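Local structure of glycinin A3B4 subunit (Glycine max, 2D5F) at residues P160-L165 with I171-T176; I125-P130 with R363-S368; E465-S470 with S476-L481; D342-K347 with V373-G378. The protein probably stores nitrogen and amino acids in the soybean seed, as an 11S globulin subunit built from two cupin modules. All blocks are in the same frame, centred on the assembly; numbering follows the deposited sequence.

Contact 2 joins the two cupin modules: its segment 125-130 follows strand 121-125 of the first, while 363-368 lies on the weakly bonded helix 362-365 in the second. Contact 1 is nested in the chain loop that contact 2 closes, and the two touch where Leu165 CD1 meets Pro130 CB. Contact 4 lies in the second cupin, its centre about 31 Å from that of contact 2, and alternates with it along the chain, 342-347 coming before 363-368 and 373-378 after it. Contact 3 comes last, between helices 464-471 and 475-483, about 54 Å from contact 1 between centres and on the other side of the chain's centre. All four lie within reach of other subunits of the hexamer.

Contact 1. Residues P160-L165 with I171-T176; sequences PRVFYL and IEHPET
Pro160 and His173 bring the backbones closest, with their CA atoms 6.9 Å apart, and Val162 CA follows at 8.0 Å from Glu172 CA, a pairing that runs in opposite directions along the two segments without a backbone hydrogen bond between them. At the Pro160 end the packing is apolar. Pro160 CB sits 3.8 Å from the centroid of the His173 ring and only 7° off its normal, a CH-pi contact over the middle of one face. The same proline presses its CD against Thr176 CG2 at 3.6 Å. Thr176 can offer that methyl because chi1 of 64° turns OG1 the other way, to give a 2.6 Å hydrogen bond to His173 O, which also accepts from Thr176 N and so ties the short 3-10 segment back to the histidine. Further along, Val162 CG2 covers Glu172 OE2 from the side.

Beyond it, the extended Glu172 chain comes to Tyr164 from the opposite direction. Tyr164 OH donates to Glu172 OE1, which lies in the plane of the phenol ring at its edge, with the carboxylate turned 66° from that ring. The modelled 2.4 Å between Tyr164 OH and Glu172 OE1 is very short, so its exact length is doubtful. A water donates to both Tyr164 OH (3.2 Å) and Glu172 OE2 (2.9 Å), spanning the pair. Tyr164 OH is also bonded to His58, which lines the carbonate pocket, making the tyrosine a second-shell partner of that site. If the phenol donates as modelled, it and the water would probably help the buried carboxylate carry its negative charge.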
loop_
_atom_site.group_PDB
_atom_site.type_symbol
_atom_site.label_atom_id
_atom_site.label_comp_id
_atom_site.label_asym_id
_atom_site.label_seq_id
_atom_site.Cartn_x
_atom_site.Cartn_y
_atom_site.Cartn_z
ATOM N N PRO B 160 16.901 -6.347 26.229
ATOM C CA PRO B 160 17.801 -5.986 25.135
ATOM C C PRO B 160 18.697 -7.212 24.952
ATOM O O PRO B 160 18.986 -7.925 25.918
ATOM C CB PRO B 160 18.547 -4.771 25.685
ATOM C CG PRO B 160 18.522 -4.989 27.168
ATOM C CD PRO B 160 17.122 -5.483 27.403
ATOM N N ARG B 161 19.110 -7.481 23.720
ATOM C CA ARG B 161 19.956 -8.640 23.446
ATOM C C ARG B 161 20.934 -8.303 22.340
ATOM O O ARG B 161 20.562 -7.653 21.366
ATOM C CB ARG B 161 19.125 -9.836 22.961
ATOM C CG ARG B 161 18.179 -10.485 23.953
ATOM C CD ARG B 161 17.522 -11.681 23.274
ATOM N NE ARG B 161 16.819 -12.568 24.199
ATOM C CZ ARG B 161 15.678 -12.268 24.811
ATOM N NH1 ARG B 161 15.118 -13.146 25.634
ATOM N NH2 ARG B 161 15.095 -11.092 24.598
ATOM N N VAL B 162 22.173 -8.771 22.479
ATOM C CA VAL B 162 23.194 -8.547 21.463
ATOM C C VAL B 162 23.837 -9.885 21.102
ATOM O O VAL B 162 24.454 -10.542 21.946
ATOM C CB VAL B 162 24.301 -7.584 21.952
ATOM C CG1 VAL B 162 25.264 -7.273 20.797
ATOM C CG2 VAL B 162 23.684 -6.298 22.471
ATOM N N PHE B 163 23.671 -10.298 19.851
ATOM C CA PHE B 163 24.245 -11.550 19.380
ATOM C C PHE B 163 25.563 -11.249 18.673
ATOM O O PHE B 163 25.565 -10.709 17.566
ATOM C CB PHE B 163 23.290 -12.258 18.405
ATOM C CG PHE B 163 22.008 -12.737 19.036
ATOM C CD1 PHE B 163 21.020 -11.832 19.426
ATOM C CD2 PHE B 163 21.793 -14.096 19.253
ATOM C CE1 PHE B 163 19.838 -12.276 20.025
ATOM C CE2 PHE B 163 20.615 -14.552 19.851
ATOM C CZ PHE B 163 19.634 -13.641 20.237
ATOM N N TYR B 164 26.688 -11.580 19.304
ATOM C CA TYR B 164 27.975 -11.322 18.669
ATOM C C TYR B 164 28.386 -12.477 17.775
ATOM O O TYR B 164 28.243 -13.644 18.142
ATOM C CB TYR B 164 29.075 -11.054 19.710
ATOM C CG TYR B 164 29.125 -9.615 20.169
ATOM C CD1 TYR B 164 28.478 -9.208 21.337
ATOM C CD2 TYR B 164 29.764 -8.642 19.395
ATOM C CE1 TYR B 164 28.462 -7.862 21.721
ATOM C CE2 TYR B 164 29.751 -7.305 19.765
ATOM C CZ TYR B 164 29.099 -6.918 20.924
ATOM O OH TYR B 164 29.071 -5.588 21.266
ATOM N N LEU B 165 28.873 -12.142 16.586
ATOM C CA LEU B 165 29.327 -13.146 15.640
ATOM C C LEU B 165 30.806 -13.453 15.872
ATOM O O LEU B 165 31.327 -14.455 15.385
ATOM C CB LEU B 165 29.118 -12.645 14.208
ATOM C CG LEU B 165 27.676 -12.684 13.694
ATOM C CD1 LEU B 165 27.520 -11.766 12.508
ATOM C CD2 LEU B 165 27.319 -14.110 13.329
ATOM N N ILE B 171 28.771 -8.987 29.133
ATOM C CA ILE B 171 27.358 -8.627 29.036
ATOM C C ILE B 171 27.229 -7.106 29.003
ATOM O O ILE B 171 27.832 -6.409 29.822
ATOM C CB ILE B 171 26.565 -9.164 30.243
ATOM C CG1 ILE B 171 26.728 -10.682 30.340
ATOM C CG2 ILE B 171 25.085 -8.810 30.098
ATOM C CD1 ILE B 171 26.131 -11.436 29.173
ATOM N N GLU B 172 26.447 -6.586 28.061
ATOM C CA GLU B 172 26.276 -5.141 27.956
ATOM C C GLU B 172 25.069 -4.655 28.747
ATOM O O GLU B 172 25.016 -3.500 29.172
ATOM C CB GLU B 172 26.159 -4.731 26.484
ATOM C CG GLU B 172 27.406 -5.081 25.700
ATOM C CD GLU B 172 27.315 -4.759 24.222
ATOM O OE1 GLU B 172 28.222 -5.187 23.484
ATOM O OE2 GLU B 172 26.357 -4.081 23.796
ATOM N N HIS B 173 24.103 -5.545 28.949
ATOM C CA HIS B 173 22.903 -5.216 29.703
ATOM C C HIS B 173 22.777 -6.261 30.797
ATOM O O HIS B 173 21.991 -7.200 30.693
ATOM C CB HIS B 173 21.676 -5.222 28.781
ATOM C CG HIS B 173 21.847 -4.371 27.561
ATOM N ND1 HIS B 173 22.430 -4.840 26.403
ATOM C CD2 HIS B 173 21.578 -3.062 27.344
ATOM C CE1 HIS B 173 22.515 -3.855 25.524
ATOM N NE2 HIS B 173 22.006 -2.765 26.072
ATOM N N PRO B 174 23.573 -6.106 31.868
ATOM C CA PRO B 174 23.601 -7.014 33.016
ATOM C C PRO B 174 22.268 -7.199 33.720
ATOM O O PRO B 174 21.989 -8.272 34.256
ATOM C CB PRO B 174 24.662 -6.390 33.918
ATOM C CG PRO B 174 24.539 -4.939 33.624
ATOM C CD PRO B 174 24.425 -4.930 32.121
ATOM N N GLU B 175 21.439 -6.163 33.716
ATOM C CA GLU B 175 20.148 -6.261 34.374
ATOM C C GLU B 175 19.304 -7.404 33.808
ATOM O O GLU B 175 18.356 -7.846 34.452
ATOM C CB GLU B 175 19.377 -4.941 34.259
ATOM C CG GLU B 175 18.738 -4.665 32.900
ATOM C CD GLU B 175 19.663 -3.967 31.920
ATOM O OE1 GLU B 175 19.148 -3.471 30.895
ATOM O OE2 GLU B 175 20.891 -3.913 32.162
ATOM N N THR B 176 19.656 -7.892 32.619
ATOM C CA THR B 176 18.900 -8.981 31.995
ATOM C C THR B 176 19.329 -10.372 32.458
ATOM O O THR B 176 18.618 -11.353 32.225
ATOM C CB THR B 176 19.015 -8.963 30.447
ATOM O OG1 THR B 176 20.377 -9.191 30.062
ATOM C CG2 THR B 176 18.532 -7.632 29.884
HETATM O O HOH W 1 26.746 -3.388 21.034
#

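Contact 2. Residues I125-P130 with R363-S368; sequences IPPGVP and RQFGLS
Phe365 packs against Pro126 and Pro127 through carbon alone; no hydrogen bond crosses the contact. The outer part of the ring does the touching. Phe365 CZ approaches Pro126 CB at 3.8 Å, and Phe365 CE1 approaches Pro127 CD at 3.6 Å, both oblique to the ring. With chi1 at -49°, CG stands anti to the carbonyl carbon, and the ring reaches from the short helix 362-365 across to the two pyrrolidines. Polar interactions serve the backbones instead. Pro126 to Val129 form a type II beta turn, closed by Val129 N to Pro126 O at 3.3 Å, with Gly128 taking the positive phi of 72°. This turn links strands 121-125 and 131-135 of the first cupin, whereas Phe365 belongs to the second, so the patch is part of the seam between the modules of a bicupin. Without the Phe365 ring, as with an alanine at this place, both prolines would probably face a gap at the seam. Hydrogen bonds to surrounding residues flank the patch: Gln364 O accepts from Asn153 ND2 of the same chain, and Gly128 O, in the turn, accepts from Trp384 NE1 of a neighbouring subunit.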
loop_
_atom_site.group_PDB
_atom_site.type_symbol
_atom_site.label_atom_id
_atom_site.label_comp_id
_atom_site.label_asym_id
_atom_site.label_seq_id
_atom_site.Cartn_x
_atom_site.Cartn_y
_atom_site.Cartn_z
ATOM N N ILE B 125 20.121 0.542 12.377
ATOM C CA ILE B 125 20.479 -0.875 12.279
ATOM C C ILE B 125 19.200 -1.709 12.173
ATOM O O ILE B 125 18.372 -1.689 13.080
ATOM C CB ILE B 125 21.232 -1.382 13.524
ATOM C CG1 ILE B 125 22.368 -0.422 13.911
ATOM C CG2 ILE B 125 21.768 -2.785 13.250
ATOM C CD1 ILE B 125 23.398 -0.201 12.826
ATOM N N PRO B 126 19.017 -2.448 11.064
ATOM C CA PRO B 126 17.811 -3.272 10.907
ATOM C C PRO B 126 17.829 -4.476 11.853
ATOM O O PRO B 126 18.896 -4.974 12.219
ATOM C CB PRO B 126 17.875 -3.723 9.449
ATOM C CG PRO B 126 18.694 -2.659 8.776
ATOM C CD PRO B 126 19.776 -2.389 9.801
ATOM N N PRO B 127 16.645 -4.958 12.257
ATOM C CA PRO B 127 16.587 -6.113 13.158
ATOM C C PRO B 127 17.227 -7.334 12.496
ATOM O O PRO B 127 17.016 -7.589 11.305
ATOM C CB PRO B 127 15.086 -6.313 13.379
ATOM C CG PRO B 127 14.507 -4.940 13.148
ATOM C CD PRO B 127 15.293 -4.442 11.970
ATOM N N GLY B 128 18.026 -8.062 13.271
ATOM C CA GLY B 128 18.661 -9.272 12.783
ATOM C C GLY B 128 19.796 -9.114 11.796
ATOM O O GLY B 128 20.442 -10.095 11.451
ATOM N N VAL B 129 20.044 -7.892 11.338
ATOM C CA VAL B 129 21.116 -7.652 10.377
ATOM C C VAL B 129 22.443 -7.368 11.086
ATOM O O VAL B 129 22.539 -6.444 11.905
ATOM C CB VAL B 129 20.786 -6.458 9.453
ATOM C CG1 VAL B 129 21.968 -6.162 8.544
ATOM C CG2 VAL B 129 19.535 -6.767 8.623
ATOM N N PRO B 130 23.485 -8.162 10.779
ATOM C CA PRO B 130 24.806 -7.978 11.396
ATOM C C PRO B 130 25.435 -6.655 10.963
ATOM O O PRO B 130 25.272 -6.228 9.821
ATOM C CB PRO B 130 25.618 -9.157 10.860
ATOM C CG PRO B 130 24.574 -10.164 10.433
ATOM C CD PRO B 130 23.501 -9.298 9.843
ATOM N N ARG B 363 10.195 3.381 7.903
ATOM C CA ARG B 363 8.794 2.994 7.860
ATOM C C ARG B 363 8.576 1.615 8.484
ATOM O O ARG B 363 7.616 1.406 9.221
ATOM C CB ARG B 363 8.289 3.003 6.420
ATOM C CG ARG B 363 6.783 2.930 6.316
ATOM C CD ARG B 363 6.309 3.512 4.996
ATOM N NE ARG B 363 4.966 4.066 5.122
ATOM C CZ ARG B 363 3.877 3.340 5.355
ATOM N NH1 ARG B 363 3.967 2.022 5.481
ATOM N NH2 ARG B 363 2.696 3.934 5.473
ATOM N N GLN B 364 9.474 0.679 8.212
ATOM C CA GLN B 364 9.331 -0.654 8.789
ATOM C C GLN B 364 9.875 -0.778 10.211
ATOM O O GLN B 364 9.556 -1.737 10.908
ATOM C CB GLN B 364 10.021 -1.696 7.903
ATOM C CG GLN B 364 9.353 -1.903 6.552
ATOM C CD GLN B 364 7.855 -2.153 6.665
ATOM O OE1 GLN B 364 7.079 -1.239 6.954
ATOM N NE2 GLN B 364 7.444 -3.396 6.443
ATOM N N PHE B 365 10.678 0.189 10.650
ATOM C CA PHE B 365 11.267 0.120 11.986
ATOM C C PHE B 365 10.556 0.922 13.074
ATOM O O PHE B 365 10.921 0.835 14.248
ATOM C CB PHE B 365 12.735 0.532 11.924
ATOM C CG PHE B 365 13.505 -0.157 10.835
ATOM C CD1 PHE B 365 13.278 -1.504 10.546
ATOM C CD2 PHE B 365 14.454 0.535 10.095
ATOM C CE1 PHE B 365 13.988 -2.147 9.535
ATOM C CE2 PHE B 365 15.174 -0.099 9.079
ATOM C CZ PHE B 365 14.938 -1.446 8.798
ATOM N N GLY B 366 9.551 1.700 12.686
ATOM C CA GLY B 366 8.803 2.488 13.658
ATOM C C GLY B 366 9.605 3.492 14.475
ATOM O O GLY B 366 9.354 3.677 15.672
ATOM N N LEU B 367 10.562 4.157 13.839
ATOM C CA LEU B 367 11.376 5.139 14.540
ATOM C C LEU B 367 11.624 6.403 13.737
ATOM O O LEU B 367 11.687 6.374 12.518
ATOM C CB LEU B 367 12.728 4.536 14.915
ATOM C CG LEU B 367 12.784 3.530 16.059
ATOM C CD1 LEU B 367 14.132 2.843 16.045
ATOM C CD2 LEU B 367 12.554 4.246 17.390
ATOM N N SER B 368 11.759 7.516 14.445
ATOM C CA SER B 368 12.064 8.798 13.828
ATOM C C SER B 368 12.798 9.622 14.873
ATOM O O SER B 368 12.991 9.178 16.004
ATOM C CB SER B 368 10.791 9.515 13.364
ATOM O OG SER B 368 9.880 9.691 14.421
#

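Contact 3. Residues E465-S470 with S476-L481; sequences EVLSNS and SQVRQL
Ser468 OG, which shares its single proton weakly between the backbone carbonyls of Ser464 and Leu473, lies against Val478 CG2 at 3.3 Å. The contact joins consecutive helices, 464-471 and 475-483, which pack as a helical hairpin, as in the helical extension of 7S and 11S seed globulins. The CA atoms of Ser468 and Val478 are 6.5 Å apart, the nearest pair between the segments. Val478 touches with both of its methyls. Its chi1 of 170° sets CG1 anti to the backbone N, where it meets Leu467 CD2 at 3.9 Å, while CG2 turns to the serine. Trimming Val478 to an alanine takes away both methyls and is likely to leave a gap between the helices, facing Leu467 and Ser468. Residues of the first helix also meet a neighbouring subunit, where Asn469 O accepts from Arg234 NH2 and Glu465 OE1 from the backbone N of Ser245. Asn469 also bonds back within its own helix, ND2 reaching Glu465 O at 2.7 Å with an N-H...O angle of 158°. One residue further on, Ser470 N (2.9 Å) and Ser470 OG (2.7 Å) reach Val466 O from opposite faces of its carbonyl plane, the hydroxyl lying 38° out of it.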
loop_
_atom_site.group_PDB
_atom_site.type_symbol
_atom_site.label_atom_id
_atom_site.label_comp_id
_atom_site.label_asym_id
_atom_site.label_seq_id
_atom_site.Cartn_x
_atom_site.Cartn_y
_atom_site.Cartn_z
ATOM N N GLU B 465 -14.107 32.847 20.309
ATOM C CA GLU B 465 -15.047 32.712 21.414
ATOM C C GLU B 465 -14.932 31.404 22.179
ATOM O O GLU B 465 -15.396 31.310 23.325
ATOM C CB GLU B 465 -16.484 32.911 20.935
ATOM C CG GLU B 465 -16.866 34.378 20.821
ATOM C CD GLU B 465 -18.342 34.579 20.561
ATOM O OE1 GLU B 465 -19.155 33.846 21.160
ATOM O OE2 GLU B 465 -18.690 35.479 19.771
ATOM N N VAL B 466 -14.330 30.387 21.567
ATOM C CA VAL B 466 -14.162 29.132 22.288
ATOM C C VAL B 466 -13.050 29.404 23.289
ATOM O O VAL B 466 -13.123 28.985 24.437
ATOM C CB VAL B 466 -13.754 27.957 21.359
ATOM C CG1 VAL B 466 -13.292 26.768 22.196
ATOM C CG2 VAL B 466 -14.941 27.534 20.507
ATOM N N LEU B 467 -12.034 30.135 22.843
ATOM C CA LEU B 467 -10.901 30.495 23.690
ATOM C C LEU B 467 -11.345 31.426 24.831
ATOM O O LEU B 467 -10.937 31.250 25.979
ATOM C CB LEU B 467 -9.823 31.178 22.842
ATOM C CG LEU B 467 -8.558 30.415 22.408
ATOM C CD1 LEU B 467 -8.805 28.924 22.312
ATOM C CD2 LEU B 467 -8.079 30.977 21.079
ATOM N N SER B 468 -12.180 32.412 24.511
ATOM C CA SER B 468 -12.663 33.356 25.525
ATOM C C SER B 468 -13.378 32.640 26.654
ATOM O O SER B 468 -13.073 32.847 27.825
ATOM C CB SER B 468 -13.616 34.381 24.906
ATOM O OG SER B 468 -12.901 35.348 24.157
ATOM N N ASN B 469 -14.337 31.799 26.292
ATOM C CA ASN B 469 -15.106 31.047 27.270
ATOM C C ASN B 469 -14.290 29.960 27.971
ATOM O O ASN B 469 -14.617 29.551 29.087
ATOM C CB ASN B 469 -16.333 30.443 26.586
ATOM C CG ASN B 469 -17.383 31.495 26.249
ATOM O OD1 ASN B 469 -18.113 31.953 27.126
ATOM N ND2 ASN B 469 -17.447 31.893 24.980
ATOM N N SER B 470 -13.226 29.494 27.324
ATOM C CA SER B 470 -12.393 28.461 27.918
ATOM C C SER B 470 -11.492 29.014 29.011
ATOM O O SER B 470 -11.358 28.409 30.073
ATOM C CB SER B 470 -11.527 27.779 26.845
ATOM O OG SER B 470 -12.308 26.944 26.007
ATOM N N SER B 476 -9.840 41.120 23.105
ATOM C CA SER B 476 -8.528 41.670 22.775
ATOM C C SER B 476 -7.413 40.739 23.241
ATOM O O SER B 476 -6.438 40.530 22.524
ATOM C CB SER B 476 -8.348 43.061 23.401
ATOM O OG SER B 476 -8.398 43.006 24.817
ATOM N N GLN B 477 -7.554 40.183 24.442
ATOM C CA GLN B 477 -6.545 39.266 24.969
ATOM C C GLN B 477 -6.407 38.057 24.040
ATOM O O GLN B 477 -5.297 37.654 23.703
ATOM C CB GLN B 477 -6.924 38.791 26.380
ATOM C CG GLN B 477 -6.817 39.857 27.464
ATOM C CD GLN B 477 -7.202 39.330 28.838
ATOM O OE1 GLN B 477 -8.348 38.938 29.065
ATOM N NE2 GLN B 477 -6.242 39.314 29.762
ATOM N N VAL B 478 -7.538 37.487 23.634
ATOM C CA VAL B 478 -7.538 36.331 22.738
ATOM C C VAL B 478 -6.855 36.687 21.427
ATOM O O VAL B 478 -6.018 35.936 20.918
ATOM C CB VAL B 478 -8.980 35.850 22.438
ATOM C CG1 VAL B 478 -8.970 34.810 21.315
ATOM C CG2 VAL B 478 -9.596 35.250 23.693
ATOM N N ARG B 479 -7.218 37.845 20.888
ATOM C CA ARG B 479 -6.647 38.323 19.639
ATOM C C ARG B 479 -5.125 38.399 19.697
ATOM O O ARG B 479 -4.442 38.023 18.746
ATOM C CB ARG B 479 -7.228 39.699 19.306
ATOM C CG ARG B 479 -6.384 40.536 18.368
ATOM C CD ARG B 479 -7.204 41.678 17.819
ATOM N NE ARG B 479 -8.200 41.176 16.881
ATOM C CZ ARG B 479 -7.926 40.838 15.627
ATOM N NH1 ARG B 479 -6.688 40.959 15.161
ATOM N NH2 ARG B 479 -8.882 40.362 14.846
ATOM N N GLN B 480 -4.599 38.882 20.816
ATOM C CA GLN B 480 -3.158 39.009 20.980
ATOM C C GLN B 480 -2.494 37.631 21.046
ATOM O O GLN B 480 -1.358 37.461 20.607
ATOM C CB GLN B 480 -2.844 39.825 22.243
ATOM C CG GLN B 480 -2.376 39.005 23.433
ATOM C CD GLN B 480 -0.893 39.167 23.688
ATOM O OE1 GLN B 480 -0.089 39.157 22.757
ATOM N NE2 GLN B 480 -0.523 39.316 24.953
ATOM N N LEU B 481 -3.207 36.651 21.595
ATOM C CA LEU B 481 -2.684 35.290 21.698
ATOM C C LEU B 481 -2.622 34.622 20.334
ATOM O O LEU B 481 -1.637 33.964 20.000
ATOM C CB LEU B 481 -3.563 34.435 22.610
ATOM C CG LEU B 481 -3.126 34.173 24.051
ATOM C CD1 LEU B 481 -4.026 33.087 24.631
ATOM C CD2 LEU B 481 -1.663 33.727 24.099
#

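Contact 4. Residues D342-K347 with V373-G378; sequences DFYNPK and VLYRNG
Tyr375 and Tyr344 meet at about a right angle, with the hydroxyl of one pointed at the rim of the other. Tyr375 OH lies in the plane of the Tyr344 ring, 3.7 Å from Tyr344 CE2, so this is an edge contact and not a stack. A first torsion of 178°, which places CG opposite the backbone N, carries the Tyr344 ring out to this meeting point. One face of that ring is covered by its own chain, Pro346 N standing 3.7 Å above the plane and displaced toward the rim. The Tyr375 ring lies along the backbone that follows: Tyr375 CE2 comes within 3.5 Å of Pro346 O, obliquely, while Asn345 O is a little farther off, near the ring plane at its edge.

These tyrosines span a strand. In the antiparallel sheet of the second cupin, strand 349-354 lies between 343-345 and 368-374, and the CA atoms of Tyr344 and Val373 are accordingly 9.6 Å apart. Strand 343-345 is outermost within this chain; Asp342 and Phe343 form a classic beta bulge opposite Ile351, and Asp342 makes a salt bridge to Lys113 of a neighbouring subunit.

Turns shape the other end of the contact. Asn345 OD1 accepts from Lys347 N at 2.9 Å with an N-H...O angle of 152°, an Asx turn that bends the chain after the strand. Tyr375 to Gly378 form a type II beta turn, in which Asn377 has a positive phi of 68°. A water joins the two turns, donating to Lys347 O at 2.7 Å and to Arg376 O at 3.0 Å.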
loop_
_atom_site.group_PDB
_atom_site.type_symbol
_atom_site.label_atom_id
_atom_site.label_comp_id
_atom_site.label_asym_id
_atom_site.label_seq_id
_atom_site.Cartn_x
_atom_site.Cartn_y
_atom_site.Cartn_z
ATOM N N ASP B 342 14.310 22.339 9.730
ATOM C CA ASP B 342 12.954 22.338 9.194
ATOM C C ASP B 342 12.164 23.507 9.773
ATOM O O ASP B 342 11.236 24.013 9.142
ATOM C CB ASP B 342 12.279 21.000 9.497
ATOM C CG ASP B 342 12.911 19.856 8.723
ATOM O OD1 ASP B 342 12.960 18.726 9.247
ATOM O OD2 ASP B 342 13.361 20.089 7.577
ATOM N N PHE B 343 12.547 23.921 10.979
ATOM C CA PHE B 343 11.952 25.069 11.670
ATOM C C PHE B 343 13.154 25.932 12.052
ATOM O O PHE B 343 14.180 25.403 12.479
ATOM C CB PHE B 343 11.234 24.661 12.959
ATOM C CG PHE B 343 10.014 23.813 12.752
ATOM C CD1 PHE B 343 10.132 22.463 12.430
ATOM C CD2 PHE B 343 8.744 24.351 12.936
ATOM C CE1 PHE B 343 8.999 21.659 12.301
ATOM C CE2 PHE B 343 7.604 23.559 12.808
ATOM C CZ PHE B 343 7.732 22.209 12.492
ATOM N N TYR B 344 13.041 27.248 11.910
ATOM C CA TYR B 344 14.167 28.111 12.244
ATOM C C TYR B 344 13.786 29.549 12.563
ATOM O O TYR B 344 12.986 30.166 11.860
ATOM C CB TYR B 344 15.191 28.094 11.102
ATOM C CG TYR B 344 16.389 29.000 11.311
ATOM C CD1 TYR B 344 16.661 30.043 10.421
ATOM C CD2 TYR B 344 17.253 28.815 12.392
ATOM C CE1 TYR B 344 17.759 30.876 10.598
ATOM C CE2 TYR B 344 18.359 29.646 12.579
ATOM C CZ TYR B 344 18.604 30.675 11.676
ATOM O OH TYR B 344 19.692 31.504 11.841
ATOM N N ASN B 345 14.374 30.056 13.648
ATOM C CA ASN B 345 14.193 31.426 14.135
ATOM C C ASN B 345 15.604 31.819 14.562
ATOM O O ASN B 345 16.090 31.373 15.606
ATOM C CB ASN B 345 13.266 31.460 15.349
ATOM C CG ASN B 345 13.115 32.860 15.929
ATOM O OD1 ASN B 345 14.058 33.653 15.920
ATOM N ND2 ASN B 345 11.934 33.161 16.452
ATOM N N PRO B 346 16.276 32.666 13.767
ATOM C CA PRO B 346 17.645 33.108 14.064
ATOM C C PRO B 346 17.928 33.540 15.501
ATOM O O PRO B 346 19.069 33.469 15.955
ATOM C CB PRO B 346 17.871 34.238 13.054
ATOM C CG PRO B 346 16.490 34.786 12.849
ATOM C CD PRO B 346 15.668 33.521 12.732
ATOM N N LYS B 347 16.901 33.967 16.222
ATOM C CA LYS B 347 17.099 34.417 17.591
ATOM C C LYS B 347 16.632 33.440 18.670
ATOM O O LYS B 347 16.695 33.764 19.860
ATOM C CB LYS B 347 16.401 35.765 17.786
ATOM C CG LYS B 347 16.788 36.808 16.743
ATOM C CD LYS B 347 16.040 38.120 16.958
ATOM C CE LYS B 347 16.288 39.092 15.812
ATOM N NZ LYS B 347 17.737 39.405 15.657
ATOM N N VAL B 373 18.240 22.651 18.431
ATOM C CA VAL B 373 19.289 23.551 18.894
ATOM C C VAL B 373 18.619 24.824 19.390
ATOM O O VAL B 373 17.952 25.519 18.626
ATOM C CB VAL B 373 20.276 23.926 17.772
ATOM C CG1 VAL B 373 21.298 24.926 18.298
ATOM C CG2 VAL B 373 20.978 22.679 17.253
ATOM N N LEU B 374 18.768 25.103 20.681
ATOM C CA LEU B 374 18.199 26.306 21.273
ATOM C C LEU B 374 19.344 27.208 21.686
ATOM O O LEU B 374 20.299 26.768 22.330
ATOM C CB LEU B 374 17.339 25.965 22.493
ATOM C CG LEU B 374 16.038 25.199 22.213
ATOM C CD1 LEU B 374 15.366 24.814 23.533
ATOM C CD2 LEU B 374 15.114 26.056 21.360
ATOM N N TYR B 375 19.265 28.468 21.281
ATOM C CA TYR B 375 20.299 29.423 21.626
ATOM C C TYR B 375 19.973 29.956 23.012
ATOM O O TYR B 375 18.913 29.649 23.568
ATOM C CB TYR B 375 20.332 30.561 20.604
ATOM C CG TYR B 375 20.444 30.081 19.174
ATOM C CD1 TYR B 375 21.392 29.125 18.807
ATOM C CD2 TYR B 375 19.603 30.583 18.187
ATOM C CE1 TYR B 375 21.498 28.680 17.489
ATOM C CE2 TYR B 375 19.704 30.148 16.865
ATOM C CZ TYR B 375 20.651 29.199 16.525
ATOM O OH TYR B 375 20.756 28.790 15.217
ATOM N N ARG B 376 20.892 30.742 23.567
ATOM C CA ARG B 376 20.725 31.321 24.895
ATOM C C ARG B 376 19.321 31.882 25.069
ATOM O O ARG B 376 18.883 32.742 24.303
ATOM C CB ARG B 376 21.771 32.422 25.111
ATOM C CG ARG B 376 21.861 32.966 26.530
ATOM C CD ARG B 376 22.958 34.026 26.616
ATOM N NE ARG B 376 22.988 34.721 27.903
ATOM C CZ ARG B 376 23.486 34.215 29.030
ATOM N NH1 ARG B 376 24.009 32.997 29.047
ATOM N NH2 ARG B 376 23.462 34.933 30.147
ATOM N N ASN B 377 18.618 31.375 26.076
ATOM C CA ASN B 377 17.261 31.805 26.384
ATOM C C ASN B 377 16.221 31.413 25.339
ATOM O O ASN B 377 15.045 31.755 25.472
ATOM C CB ASN B 377 17.228 33.317 26.598
ATOM C CG ASN B 377 18.080 33.750 27.769
ATOM O OD1 ASN B 377 17.927 33.241 28.877
ATOM N ND2 ASN B 377 18.987 34.690 27.532
ATOM N N GLY B 378 16.649 30.696 24.307
ATOM C CA GLY B 378 15.722 30.279 23.269
ATOM C C GLY B 378 14.701 29.306 23.820
ATOM O O GLY B 378 15.043 28.392 24.573
HETATM O O HOH W 2 16.517 33.492 22.547
#